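Local atomic coordinates of putative type VI secretion protein (PDB entry 3U66), a protein that is the cytoplasmic domain of the inner-membrane protein TssL (SciP), a component of the bacterial type VI secretion system, and probably takes part in assembling that secretion machine. Residues R8-F13 and V124-C129; Q41-A46 and A66-L71; A53-K58 and A119-V124; S59-L64 and H96-L101; E113-P118 and I152-A157. All coordinates share one frame; numbering follows the deposited sequence.

Contact 1 of 5, residues R8-F13 and V124-C129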
# COMPACT_ATOMS: atom_id res chain seq x y z
N ARG A 8 -8.29 -13.62 8.24
CA ARG A 8 -8.15 -14.50 7.07
C ARG A 8 -7.51 -13.70 5.93
O ARG A 8 -6.68 -14.24 5.21
CB ARG A 8 -9.50 -15.09 6.64
CG ARG A 8 -9.41 -16.55 6.20
CD ARG A 8 -10.77 -17.23 6.17
NE ARG A 8 -10.79 -18.51 6.89
CZ ARG A 8 -11.60 -18.82 7.90
NH1 ARG A 8 -12.50 -17.93 8.33
NH2 ARG A 8 -11.54 -20.01 8.48
N ALA A 9 -7.85 -12.41 5.84
CA ALA A 9 -7.32 -11.44 4.88
C ALA A 9 -5.84 -11.13 5.16
O ALA A 9 -5.03 -11.11 4.22
CB ALA A 9 -8.14 -10.16 4.93
N GLU A 10 -5.49 -10.89 6.44
CA GLU A 10 -4.11 -10.63 6.88
C GLU A 10 -3.23 -11.85 6.60
O GLU A 10 -2.10 -11.69 6.11
CB GLU A 10 -4.06 -10.22 8.36
CG GLU A 10 -4.50 -8.79 8.61
CD GLU A 10 -4.08 -8.23 9.96
OE1 GLU A 10 -3.02 -7.57 10.03
OE2 GLU A 10 -4.81 -8.46 10.95
N GLN A 11 -3.77 -13.06 6.84
CA GLN A 11 -3.17 -14.37 6.58
C GLN A 11 -2.72 -14.49 5.11
O GLN A 11 -1.67 -15.08 4.85
CB GLN A 11 -4.24 -15.45 6.83
CG GLN A 11 -4.06 -16.35 8.04
CD GLN A 11 -5.06 -17.50 8.04
OE1 GLN A 11 -5.74 -17.81 7.04
NE2 GLN A 11 -5.17 -18.18 9.18
N ILE A 12 -3.56 -14.00 4.16
CA ILE A 12 -3.32 -14.02 2.71
C ILE A 12 -2.16 -13.08 2.33
O ILE A 12 -1.34 -13.44 1.48
CB ILE A 12 -4.60 -13.61 1.90
CG1 ILE A 12 -5.94 -14.17 2.43
CG2 ILE A 12 -4.45 -13.85 0.41
CD1 ILE A 12 -6.23 -15.67 2.30
N PHE A 13 -2.12 -11.87 2.91
CA PHE A 13 -1.13 -10.86 2.58
C PHE A 13 0.16 -10.89 3.38
O PHE A 13 1.12 -10.25 2.96
CB PHE A 13 -1.75 -9.45 2.57
CG PHE A 13 -2.71 -9.17 1.44
CD1 PHE A 13 -2.26 -8.99 0.14
CD2 PHE A 13 -4.08 -9.03 1.69
CE1 PHE A 13 -3.16 -8.72 -0.90
CE2 PHE A 13 -4.97 -8.77 0.66
CZ PHE A 13 -4.51 -8.62 -0.63
N VAL A 124 -10.83 -4.58 4.38
CA VAL A 124 -10.32 -3.58 3.43
C VAL A 124 -9.58 -2.47 4.19
O VAL A 124 -8.45 -2.17 3.84
CB VAL A 124 -11.44 -3.04 2.49
CG1 VAL A 124 -10.97 -1.86 1.64
CG2 VAL A 124 -12.00 -4.15 1.61
N LEU A 125 -10.21 -1.92 5.26
CA LEU A 125 -9.65 -0.87 6.12
C LEU A 125 -8.36 -1.33 6.80
O LEU A 125 -7.48 -0.50 7.02
CB LEU A 125 -10.63 -0.42 7.22
CG LEU A 125 -11.89 0.38 6.84
CD1 LEU A 125 -12.58 0.87 8.08
CD2 LEU A 125 -11.58 1.55 5.95
N THR A 126 -8.29 -2.63 7.15
CA THR A 126 -7.11 -3.24 7.78
C THR A 126 -5.95 -3.21 6.80
O THR A 126 -4.87 -2.72 7.15
CB THR A 126 -7.45 -4.65 8.31
OG1 THR A 126 -8.51 -4.54 9.27
CG2 THR A 126 -6.24 -5.35 8.93
N CYS A 127 -6.19 -3.68 5.57
CA CYS A 127 -5.19 -3.72 4.50
C CYS A 127 -4.66 -2.35 4.12
O CYS A 127 -3.46 -2.21 3.90
CB CYS A 127 -5.74 -4.48 3.30
SG CYS A 127 -5.93 -6.25 3.58
N LEU A 128 -5.55 -1.33 4.11
CA LEU A 128 -5.19 0.06 3.82
C LEU A 128 -4.32 0.66 4.94
O LEU A 128 -3.46 1.50 4.67
CB LEU A 128 -6.45 0.91 3.56
CG LEU A 128 -7.27 0.59 2.30
CD1 LEU A 128 -8.56 1.35 2.29
CD2 LEU A 128 -6.48 0.87 1.02
N CYS A 129 -4.53 0.19 6.19
CA CYS A 129 -3.74 0.61 7.34
C CYS A 129 -2.38 -0.06 7.27
O CYS A 129 -1.36 0.59 7.51
CB CYS A 129 -4.46 0.27 8.65
SG CYS A 129 -5.84 1.37 9.04
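E10 and T126 meet at about a right angle, the threonine methyl touching the flank of the glutamate. T126 CG2 lies 3.7 Å from E10 CD and 3.9 Å from E10 CG, while both carboxylate oxygens stay slightly farther from the methyl. The methyl is offered to the glutamate because T126 CG2 stands anti to its own backbone N; OG1 is thereby turned back beside that N, where it is hydrogen-bonded to V122 O one helical turn earlier. The polar end of E10 likewise has its partner outside this contact: OE1 forms a salt bridge with R130. What E10 and T126 share directly is therefore van der Waals contact alone.

F13, three residues on from E10, and C127, next after T126, change the chemistry to sulfur against ring. C127 SG is 3.8 Å from F13 CD2 and 4.0 Å from F13 CE2, and sits 4.7 Å from the ring centroid, 53° off the normal. This is an oblique sulfur-aromatic contact. The backbones come nearest at E10 and C127, whose CA atoms are 7.4 Å apart.

The contact is buried in the all-helical DotU-family domain, where helix 7-24 lies against helix 122-133. Helix 57-76 adds M63, which touches A9, F13 and C127, and F67, whose ring meets that of F13; helix 32-52 reaches F13 through A46 and L50.

Contact 2 of 5, residues Q41-A46 and A66-L71; sequences QLVKQA and AFCALL
F67 and C68, adjacent on one helix, receive V43 from another in the core of the helical bundle that makes up this DotU-family domain. Helices 32-52 and 57-76, consecutive in the chain, pack here through side chains alone, and their CA atoms come closest at V43 and C68, 7.6 Å apart. F67 comes first along 66-71. Its CG is anti to the backbone N (chi1 -174°), which carries the ring across toward helix 32-52, and V43 CG2 comes to the ring's edge, near its plane, 4.2 Å from CD2. The F67 ring also meets that of F13 on helix 7-24.

C68 follows, its SG beside the backbone N (chi1 -81°). The sulfur faces the fork of the valine and touches both methyls almost equally, so V43 meets both ring edge and thiol. F97 and F98 of helix 93-98 close over this pair, touching V43 and C68 respectively. L71, one turn on from F67, only borders the contact and packs on M19 and L93. All three touching residues are buried, and the sulfur of C68 sits 4.0 Å from V43 CG1 and 4.1 Å from V43 CG2.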
# COMPACT_ATOMS: atom_id res chain seq x y z
N GLN A 41 3.30 -13.95 -8.78
CA GLN A 41 2.75 -15.20 -8.24
C GLN A 41 2.06 -14.98 -6.89
O GLN A 41 1.02 -15.58 -6.63
CB GLN A 41 3.82 -16.30 -8.12
CG GLN A 41 4.50 -16.72 -9.43
CD GLN A 41 3.56 -16.87 -10.61
OE1 GLN A 41 2.65 -17.72 -10.63
NE2 GLN A 41 3.76 -16.05 -11.63
N LEU A 42 2.62 -14.08 -6.07
CA LEU A 42 2.09 -13.70 -4.77
C LEU A 42 0.73 -12.96 -4.91
O LEU A 42 -0.22 -13.27 -4.17
CB LEU A 42 3.12 -12.85 -4.04
CG LEU A 42 3.49 -13.38 -2.65
CD1 LEU A 42 4.90 -13.01 -2.32
CD2 LEU A 42 2.52 -12.79 -1.52
N VAL A 43 0.65 -12.03 -5.88
CA VAL A 43 -0.56 -11.26 -6.19
C VAL A 43 -1.64 -12.23 -6.70
O VAL A 43 -2.78 -12.16 -6.24
CB VAL A 43 -0.26 -10.12 -7.20
CG1 VAL A 43 -1.53 -9.41 -7.66
CG2 VAL A 43 0.73 -9.11 -6.61
N LYS A 44 -1.27 -13.16 -7.61
CA LYS A 44 -2.18 -14.16 -8.18
C LYS A 44 -2.69 -15.13 -7.10
O LYS A 44 -3.86 -15.49 -7.11
CB LYS A 44 -1.52 -14.92 -9.34
CG LYS A 44 -1.31 -14.09 -10.61
CD LYS A 44 -1.36 -14.95 -11.87
CE LYS A 44 -0.07 -15.66 -12.19
NZ LYS A 44 -0.28 -16.72 -13.21
N GLN A 45 -1.80 -15.52 -6.16
CA GLN A 45 -2.08 -16.40 -5.03
C GLN A 45 -3.09 -15.72 -4.11
O GLN A 45 -4.04 -16.36 -3.66
CB GLN A 45 -0.78 -16.75 -4.26
CG GLN A 45 -0.96 -17.43 -2.91
CD GLN A 45 -1.10 -18.92 -3.00
OE1 GLN A 45 -0.14 -19.63 -3.32
NE2 GLN A 45 -2.28 -19.43 -2.69
N ALA A 46 -2.87 -14.42 -3.86
CA ALA A 46 -3.75 -13.61 -3.02
C ALA A 46 -5.15 -13.47 -3.62
O ALA A 46 -6.13 -13.59 -2.89
CB ALA A 46 -3.14 -12.24 -2.76
N ALA A 66 -4.00 -1.88 -3.34
CA ALA A 66 -3.18 -1.29 -2.28
C ALA A 66 -1.88 -2.06 -2.15
O ALA A 66 -0.83 -1.42 -2.04
CB ALA A 66 -3.93 -1.30 -0.96
N PHE A 67 -1.93 -3.40 -2.24
CA PHE A 67 -0.73 -4.23 -2.18
C PHE A 67 0.21 -4.02 -3.37
O PHE A 67 1.42 -3.96 -3.16
CB PHE A 67 -1.06 -5.72 -2.02
CG PHE A 67 0.16 -6.57 -1.82
CD1 PHE A 67 0.74 -6.70 -0.56
CD2 PHE A 67 0.75 -7.24 -2.88
CE1 PHE A 67 1.88 -7.47 -0.37
CE2 PHE A 67 1.89 -8.01 -2.70
CZ PHE A 67 2.45 -8.12 -1.44
N CYS A 68 -0.35 -3.96 -4.61
CA CYS A 68 0.40 -3.72 -5.84
C CYS A 68 1.11 -2.38 -5.74
O CYS A 68 2.31 -2.30 -5.96
CB CYS A 68 -0.50 -3.79 -7.07
SG CYS A 68 -0.85 -5.48 -7.65
N ALA A 69 0.37 -1.33 -5.34
CA ALA A 69 0.85 0.03 -5.13
C ALA A 69 1.92 0.09 -4.04
O ALA A 69 2.88 0.86 -4.18
CB ALA A 69 -0.32 0.94 -4.77
N LEU A 70 1.78 -0.73 -2.98
CA LEU A 70 2.73 -0.80 -1.87
C LEU A 70 4.05 -1.43 -2.35
O LEU A 70 5.12 -0.82 -2.19
CB LEU A 70 2.12 -1.55 -0.65
CG LEU A 70 3.02 -1.99 0.52
CD1 LEU A 70 3.68 -0.80 1.23
CD2 LEU A 70 2.26 -2.84 1.51
N LEU A 71 3.97 -2.62 -2.96
CA LEU A 71 5.11 -3.37 -3.50
C LEU A 71 5.85 -2.62 -4.62
O LEU A 71 7.08 -2.59 -4.58
CB LEU A 71 4.64 -4.76 -3.97
CG LEU A 71 5.69 -5.78 -4.40
CD1 LEU A 71 6.86 -5.89 -3.41
CD2 LEU A 71 5.05 -7.12 -4.57

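Contact 3 of 5, residues A53-K58 and A119-V124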
# COMPACT_ATOMS: atom_id res chain seq x y z
N ALA A 53 -11.97 -17.39 0.12
CA ALA A 53 -12.35 -16.95 1.46
C ALA A 53 -13.72 -16.25 1.50
O ALA A 53 -14.20 -15.91 2.59
CB ALA A 53 -11.27 -16.05 2.04
N GLY A 54 -14.34 -16.05 0.34
CA GLY A 54 -15.66 -15.46 0.23
C GLY A 54 -15.73 -13.96 0.02
O GLY A 54 -16.83 -13.40 0.01
N PHE A 55 -14.57 -13.30 -0.14
CA PHE A 55 -14.52 -11.85 -0.37
C PHE A 55 -15.01 -11.51 -1.77
O PHE A 55 -14.68 -12.23 -2.73
CB PHE A 55 -13.11 -11.28 -0.16
CG PHE A 55 -12.64 -11.36 1.27
CD1 PHE A 55 -13.03 -10.40 2.20
CD2 PHE A 55 -11.82 -12.40 1.70
CE1 PHE A 55 -12.61 -10.48 3.52
CE2 PHE A 55 -11.40 -12.47 3.02
CZ PHE A 55 -11.80 -11.51 3.93
N SER A 56 -15.79 -10.42 -1.89
CA SER A 56 -16.33 -9.93 -3.15
C SER A 56 -15.21 -9.44 -4.08
O SER A 56 -14.11 -9.16 -3.60
CB SER A 56 -17.32 -8.79 -2.89
OG SER A 56 -16.67 -7.63 -2.39
N GLN A 57 -15.49 -9.31 -5.38
CA GLN A 57 -14.52 -8.80 -6.35
C GLN A 57 -14.10 -7.38 -5.98
O GLN A 57 -12.91 -7.06 -6.05
CB GLN A 57 -15.11 -8.83 -7.77
CG GLN A 57 -14.11 -9.30 -8.82
CD GLN A 57 -14.48 -10.62 -9.43
OE1 GLN A 57 -15.41 -11.29 -8.98
NE2 GLN A 57 -13.78 -11.00 -10.49
N LYS A 58 -15.06 -6.56 -5.54
CA LYS A 58 -14.92 -5.17 -5.11
C LYS A 58 -13.81 -5.01 -4.06
O LYS A 58 -12.87 -4.25 -4.26
CB LYS A 58 -16.24 -4.69 -4.48
CG LYS A 58 -17.31 -4.21 -5.46
CD LYS A 58 -18.47 -3.47 -4.79
CE LYS A 58 -18.07 -2.19 -4.08
NZ LYS A 58 -17.43 -1.21 -4.99
N ALA A 119 -20.39 1.93 6.63
CA ALA A 119 -19.83 0.67 7.16
C ALA A 119 -18.88 -0.01 6.15
O ALA A 119 -19.23 -1.07 5.62
CB ALA A 119 -20.95 -0.27 7.59
N PRO A 120 -17.67 0.55 5.88
CA PRO A 120 -16.76 -0.11 4.94
C PRO A 120 -16.26 -1.45 5.49
O PRO A 120 -16.17 -1.61 6.72
CB PRO A 120 -15.61 0.90 4.78
CG PRO A 120 -15.64 1.72 6.00
CD PRO A 120 -17.08 1.79 6.43
N ASP A 121 -15.92 -2.41 4.60
CA ASP A 121 -15.42 -3.73 5.01
C ASP A 121 -14.16 -3.55 5.88
O ASP A 121 -13.17 -2.93 5.46
CB ASP A 121 -15.14 -4.61 3.78
CG ASP A 121 -14.94 -6.11 4.04
OD1 ASP A 121 -14.70 -6.49 5.21
OD2 ASP A 121 -14.99 -6.89 3.06
N VAL A 122 -14.26 -4.04 7.13
CA VAL A 122 -13.20 -3.97 8.13
C VAL A 122 -11.86 -4.55 7.59
O VAL A 122 -10.80 -3.95 7.81
CB VAL A 122 -13.66 -4.55 9.50
CG1 VAL A 122 -14.06 -6.02 9.41
CG2 VAL A 122 -12.62 -4.33 10.60
N ALA A 123 -11.94 -5.64 6.81
CA ALA A 123 -10.79 -6.29 6.16
C ALA A 123 -10.07 -5.35 5.19
O ALA A 123 -8.84 -5.28 5.22
CB ALA A 123 -11.24 -7.57 5.46
N VAL A 124 -10.83 -4.58 4.38
CA VAL A 124 -10.32 -3.58 3.43
C VAL A 124 -9.58 -2.47 4.19
O VAL A 124 -8.45 -2.17 3.84
CB VAL A 124 -11.44 -3.04 2.49
CG1 VAL A 124 -10.97 -1.86 1.64
CG2 VAL A 124 -12.00 -4.15 1.61
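This is a small, partly buried contact between two helix beginnings at one end of the bundle: the turn leading into helix 57-76 sends an aromatic ring against the first residues of helix 122-133. The ring is that of F55, and it touches two residues of the other segment in different ways. F55 CE1 lies 3.8 Å from the methyl of A123, CB, which approaches obliquely. D121 instead comes to the ring's edge, near its plane, with OD2 4.1 Å from F55 CD1; ring and carboxylate planes are 27° apart. An oxygen at a ring's hydrogen-bearing edge would be mildly favourable electrostatically, though at this distance the contact is loose.

The two stretches are built from classic helix-end motifs. Helix 32-52 finishes in a Schellman motif with G54 at positive phi, and the chain then runs through F55 to S56, the N-cap of helix 57-76. Across the contact, D121 is the N-cap of helix 122-133: A123 N donates to D121 OD1 at 3.3 Å, with an N-H...O angle of 150°, and meets that oxygen from above the carboxylate plane, 51° out of it. One oxygen of D121 thus caps the helix while the other faces F55, and the bond probably limits the rotation of the carboxylate. I6 and A9 touch both F55 and A123, and S60 packs on F55 from helix 57-76.

Contact 4 of 5, residues S59-L64 and H96-L101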
# COMPACT_ATOMS: atom_id res chain seq x y z
N SER A 59 -13.96 -5.73 -2.93
CA SER A 59 -13.04 -5.76 -1.80
C SER A 59 -11.68 -6.44 -2.11
O SER A 59 -10.63 -5.92 -1.72
CB SER A 59 -13.70 -6.47 -0.63
OG SER A 59 -15.04 -6.04 -0.46
N SER A 60 -11.70 -7.56 -2.85
CA SER A 60 -10.50 -8.26 -3.31
C SER A 60 -9.66 -7.33 -4.17
O SER A 60 -8.47 -7.19 -3.90
CB SER A 60 -10.87 -9.51 -4.09
OG SER A 60 -11.64 -10.41 -3.32
N ASP A 61 -10.31 -6.60 -5.11
CA ASP A 61 -9.65 -5.64 -5.99
C ASP A 61 -9.02 -4.44 -5.30
O ASP A 61 -7.93 -4.05 -5.69
CB ASP A 61 -10.51 -5.29 -7.21
CG ASP A 61 -10.71 -6.43 -8.20
OD1 ASP A 61 -9.76 -7.25 -8.39
OD2 ASP A 61 -11.81 -6.51 -8.80
N ILE A 62 -9.67 -3.86 -4.27
CA ILE A 62 -9.08 -2.75 -3.50
C ILE A 62 -7.88 -3.24 -2.66
O ILE A 62 -6.82 -2.60 -2.67
CB ILE A 62 -10.12 -1.84 -2.73
CG1 ILE A 62 -9.46 -0.93 -1.66
CG2 ILE A 62 -11.21 -2.63 -2.07
CD1 ILE A 62 -8.54 0.12 -2.12
N MSE A 63 -8.03 -4.39 -1.98
CA MSE A 63 -6.95 -5.00 -1.19
C MSE A 63 -5.72 -5.31 -2.04
O MSE A 63 -4.60 -4.98 -1.64
CB MSE A 63 -7.45 -6.27 -0.50
CG MSE A 63 -8.20 -6.00 0.79
SE MSE A 63 -9.24 -7.57 1.31
CE MSE A 63 -8.77 -7.70 2.96
N LEU A 64 -5.93 -5.91 -3.24
CA LEU A 64 -4.87 -6.25 -4.18
C LEU A 64 -4.25 -5.01 -4.82
O LEU A 64 -3.05 -5.04 -5.13
CB LEU A 64 -5.39 -7.21 -5.25
CG LEU A 64 -5.60 -8.66 -4.79
CD1 LEU A 64 -6.62 -9.36 -5.66
CD2 LEU A 64 -4.28 -9.43 -4.77
N HIS A 96 0.47 -3.93 -14.88
CA HIS A 96 0.30 -5.33 -15.27
C HIS A 96 -1.05 -5.90 -14.86
O HIS A 96 -1.73 -6.51 -15.67
CB HIS A 96 1.47 -6.18 -14.74
CG HIS A 96 1.35 -7.65 -15.06
ND1 HIS A 96 1.46 -8.12 -16.36
CD2 HIS A 96 1.13 -8.70 -14.23
CE1 HIS A 96 1.28 -9.43 -16.28
NE2 HIS A 96 1.08 -9.82 -15.02
N PHE A 97 -1.45 -5.67 -13.60
CA PHE A 97 -2.70 -6.18 -13.03
C PHE A 97 -3.89 -5.21 -13.09
O PHE A 97 -5.03 -5.69 -13.09
CB PHE A 97 -2.47 -6.66 -11.60
CG PHE A 97 -1.69 -7.94 -11.46
CD1 PHE A 97 -2.31 -9.17 -11.69
CD2 PHE A 97 -0.37 -7.93 -11.06
CE1 PHE A 97 -1.60 -10.36 -11.54
CE2 PHE A 97 0.35 -9.12 -10.91
CZ PHE A 97 -0.28 -10.33 -11.14
N PHE A 98 -3.65 -3.88 -13.12
CA PHE A 98 -4.75 -2.90 -13.09
C PHE A 98 -4.85 -1.88 -14.22
O PHE A 98 -5.88 -1.23 -14.36
CB PHE A 98 -4.86 -2.22 -11.70
CG PHE A 98 -5.14 -3.20 -10.57
CD1 PHE A 98 -6.43 -3.66 -10.33
CD2 PHE A 98 -4.11 -3.67 -9.76
CE1 PHE A 98 -6.69 -4.57 -9.30
CE2 PHE A 98 -4.37 -4.57 -8.73
CZ PHE A 98 -5.66 -5.01 -8.50
N GLY A 99 -3.80 -1.77 -15.02
CA GLY A 99 -3.78 -0.86 -16.15
C GLY A 99 -3.65 0.61 -15.78
O GLY A 99 -4.29 1.46 -16.41
N THR A 100 -2.82 0.91 -14.77
CA THR A 100 -2.53 2.28 -14.33
C THR A 100 -1.04 2.43 -13.95
O THR A 100 -0.37 1.45 -13.66
CB THR A 100 -3.51 2.78 -13.22
OG1 THR A 100 -3.11 4.09 -12.79
CG2 THR A 100 -3.58 1.85 -11.99
N LEU A 101 -0.54 3.66 -13.98
CA LEU A 101 0.83 4.01 -13.58
C LEU A 101 0.71 5.16 -12.57
O LEU A 101 1.71 5.80 -12.20
CB LEU A 101 1.66 4.46 -14.80
CG LEU A 101 1.85 3.45 -15.93
CD1 LEU A 101 1.87 4.14 -17.28
CD2 LEU A 101 3.10 2.64 -15.74
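F98 carries the whole of this contact, pushing the far end of its ring onto one turn of helix 57-76 between D61 and L64. The nonpolar part is the meeting with L64: the leucine CB lies in the plane of the ring at its edge, 3.9 Å from F98 CZ. The ring reaches the helix because F98 CG stands beside the backbone N and anti to the carbonyl carbon (chi1 -60°), with the CB of both F98 and L64 directed into the contact.

The remaining contacts bring ring carbons to oxygen atoms. F98 CZ is 3.7 Å from the carbonyl oxygen of D61, and F98 CE2 is 3.9 Å from that of L64, both oxygens approaching obliquely. The ring tip therefore rests on backbone carbonyls as much as on side chains. The carboxylate of D61 contributes more loosely: OD1 is 4.2 Å from F98 CE1, and its plane stands almost upright to the ring, at 86°. A bound glycerol, probably from the crystallisation liquor, lies about 4 Å from the D61 side chain.

Neighbouring aromatic packing extends the patch, since Y65 and F98 meet edge-to-face. L64 also touches A46 and R47 of helix 32-52, and F13.

Just beyond F98 the chain leaves helical geometry at G99, with positive phi. The arrangement is that of a short helix packed against the side of a larger helical bundle, here helix 93-98 beside helix 57-76 in this DotU-family domain, with the partly exposed F98 as its contact to 59-64.

Contact 5 of 5, residues E113-P118 and I152-A157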
# COMPACT_ATOMS: atom_id res chain seq x y z
N GLU A 113 -12.69 7.65 -0.54
CA GLU A 113 -14.04 7.18 -0.90
C GLU A 113 -14.52 6.01 -0.04
O GLU A 113 -15.72 5.80 0.09
CB GLU A 113 -14.27 6.99 -2.41
CG GLU A 113 -13.16 6.30 -3.17
CD GLU A 113 -12.95 6.82 -4.57
OE1 GLU A 113 -12.83 8.06 -4.74
OE2 GLU A 113 -12.87 6.00 -5.51
N GLN A 114 -13.57 5.30 0.59
CA GLN A 114 -13.85 4.21 1.53
C GLN A 114 -14.29 4.84 2.86
O GLN A 114 -15.18 4.29 3.52
CB GLN A 114 -12.63 3.31 1.74
CG GLN A 114 -12.40 2.29 0.62
CD GLN A 114 -13.47 1.22 0.55
OE1 GLN A 114 -13.78 0.52 1.52
NE2 GLN A 114 -14.06 1.07 -0.62
N LEU A 115 -13.70 5.99 3.21
CA LEU A 115 -14.04 6.74 4.43
C LEU A 115 -15.40 7.43 4.34
O LEU A 115 -16.02 7.70 5.38
CB LEU A 115 -12.93 7.76 4.80
CG LEU A 115 -11.61 7.18 5.32
CD1 LEU A 115 -10.63 8.28 5.59
CD2 LEU A 115 -11.80 6.35 6.57
N LYS A 116 -15.89 7.71 3.11
CA LYS A 116 -17.20 8.31 2.85
C LYS A 116 -18.34 7.29 3.08
O LYS A 116 -19.51 7.68 3.13
CB LYS A 116 -17.26 8.91 1.43
CG LYS A 116 -16.51 10.23 1.28
CD LYS A 116 -16.70 10.81 -0.12
CE LYS A 116 -16.05 12.16 -0.27
NZ LYS A 116 -14.58 12.06 -0.45
N LEU A 117 -18.01 5.99 3.19
CA LEU A 117 -18.98 4.91 3.39
C LEU A 117 -19.35 4.74 4.87
O LEU A 117 -18.45 4.77 5.71
CB LEU A 117 -18.44 3.56 2.85
CG LEU A 117 -18.04 3.49 1.37
CD1 LEU A 117 -17.25 2.23 1.10
CD2 LEU A 117 -19.24 3.57 0.45
N PRO A 118 -20.63 4.51 5.21
CA PRO A 118 -21.00 4.33 6.64
C PRO A 118 -20.38 3.10 7.32
O PRO A 118 -19.87 3.21 8.44
CB PRO A 118 -22.52 4.26 6.61
CG PRO A 118 -22.88 3.89 5.24
CD PRO A 118 -21.83 4.46 4.34
N ILE A 152 -5.09 9.96 7.38
CA ILE A 152 -4.47 8.91 8.20
C ILE A 152 -5.22 8.77 9.54
O ILE A 152 -5.66 7.66 9.86
CB ILE A 152 -2.94 9.14 8.38
CG1 ILE A 152 -2.19 8.94 7.04
CG2 ILE A 152 -2.35 8.25 9.48
CD1 ILE A 152 -0.73 9.44 6.99
N ARG A 153 -5.42 9.90 10.27
CA ARG A 153 -6.14 9.94 11.56
C ARG A 153 -7.56 9.38 11.46
O ARG A 153 -7.95 8.59 12.32
CB ARG A 153 -6.18 11.38 12.10
CG ARG A 153 -4.93 11.78 12.86
CD ARG A 153 -4.95 13.27 13.16
NE ARG A 153 -3.89 13.99 12.45
CZ ARG A 153 -2.70 14.26 12.97
NH1 ARG A 153 -2.41 13.91 14.22
NH2 ARG A 153 -1.79 14.91 12.26
N ALA A 154 -8.29 9.76 10.41
CA ALA A 154 -9.67 9.33 10.15
C ALA A 154 -9.77 7.84 9.87
O ALA A 154 -10.69 7.19 10.37
CB ALA A 154 -10.25 10.12 8.99
N LEU A 155 -8.82 7.30 9.08
CA LEU A 155 -8.73 5.88 8.71
C LEU A 155 -8.35 5.07 9.93
O LEU A 155 -8.93 4.01 10.18
CB LEU A 155 -7.71 5.69 7.57
CG LEU A 155 -7.30 4.27 7.18
CD1 LEU A 155 -8.40 3.54 6.42
CD2 LEU A 155 -6.04 4.29 6.37
N THR A 156 -7.41 5.59 10.71
CA THR A 156 -6.89 5.04 11.96
C THR A 156 -8.02 4.90 13.00
O THR A 156 -8.10 3.86 13.67
CB THR A 156 -5.67 5.88 12.39
OG1 THR A 156 -4.46 5.19 12.05
CG2 THR A 156 -5.68 6.32 13.84
N ALA A 157 -8.90 5.92 13.09
CA ALA A 157 -10.01 6.01 14.04
C ALA A 157 -11.10 4.96 13.82
O ALA A 157 -11.80 4.60 14.77
CB ALA A 157 -10.61 7.41 14.00
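The backbones approach most closely at L115 and L155, whose CA atoms are 6.9 Å apart, where the end of helix 103-115 comes up to the side of helix 148-157. That short spacing is spanned by one side chain. L115 directs its CB at the other helix and forks over the backbone between A154 and L155, with both methyls near the nitrogen of L155. CD1 lies 3.9 Å from A154 CB and 4.1 Å from L155 N. CD2 goes to the main chain of the next residue, 3.8 Å from L155 CA and 4.0 Å from L155 N, with L155 CB a little farther away at 4.3 Å. With CG anti to the carbonyl carbon (chi1 -71°), the leucine chain runs out from its helix and sets the fork astride the peptide that joins A154 to L155.

The small side chain of A154 is consistent with so close an approach to the backbone. In the all-helical DotU-family domain, helices 103-115, 122-133 and 148-157 follow one another in the chain, and this contact brings the first of them against the last. Helix 122-133 touches the same group from a further direction: the L155 side chain packs on L125 and C129, and it also meets I111, one turn before L115 on helix 103-115.

A polar group enters at the margin of the contact. The carbonyl oxygen of L115, close to the end of its helix, accepts a hydrogen bond from NH1 of R158.

Contacts 1 and 2 form the buried middle, touching through F13 on F67 and I12 on A46; contacts 3, 4 and 5 are only partly buried. Helix 57-76 serves contacts 2, 3 and 4, and its M63 reaches contacts 1 and 3, while helix 122-133 serves contacts 1 and 3, which share V124. Sulfur marks the two inner contacts, against a ring in contact 1 and against valine methyls in contact 2. Nearer the surface, phenylalanine rings meet oxygen atoms in contacts 3 and 4, whereas contact 5 is aliphatic. Contacts 2 and 5 lie on opposite sides of the chain's centre, their own centres about 22 Å apart.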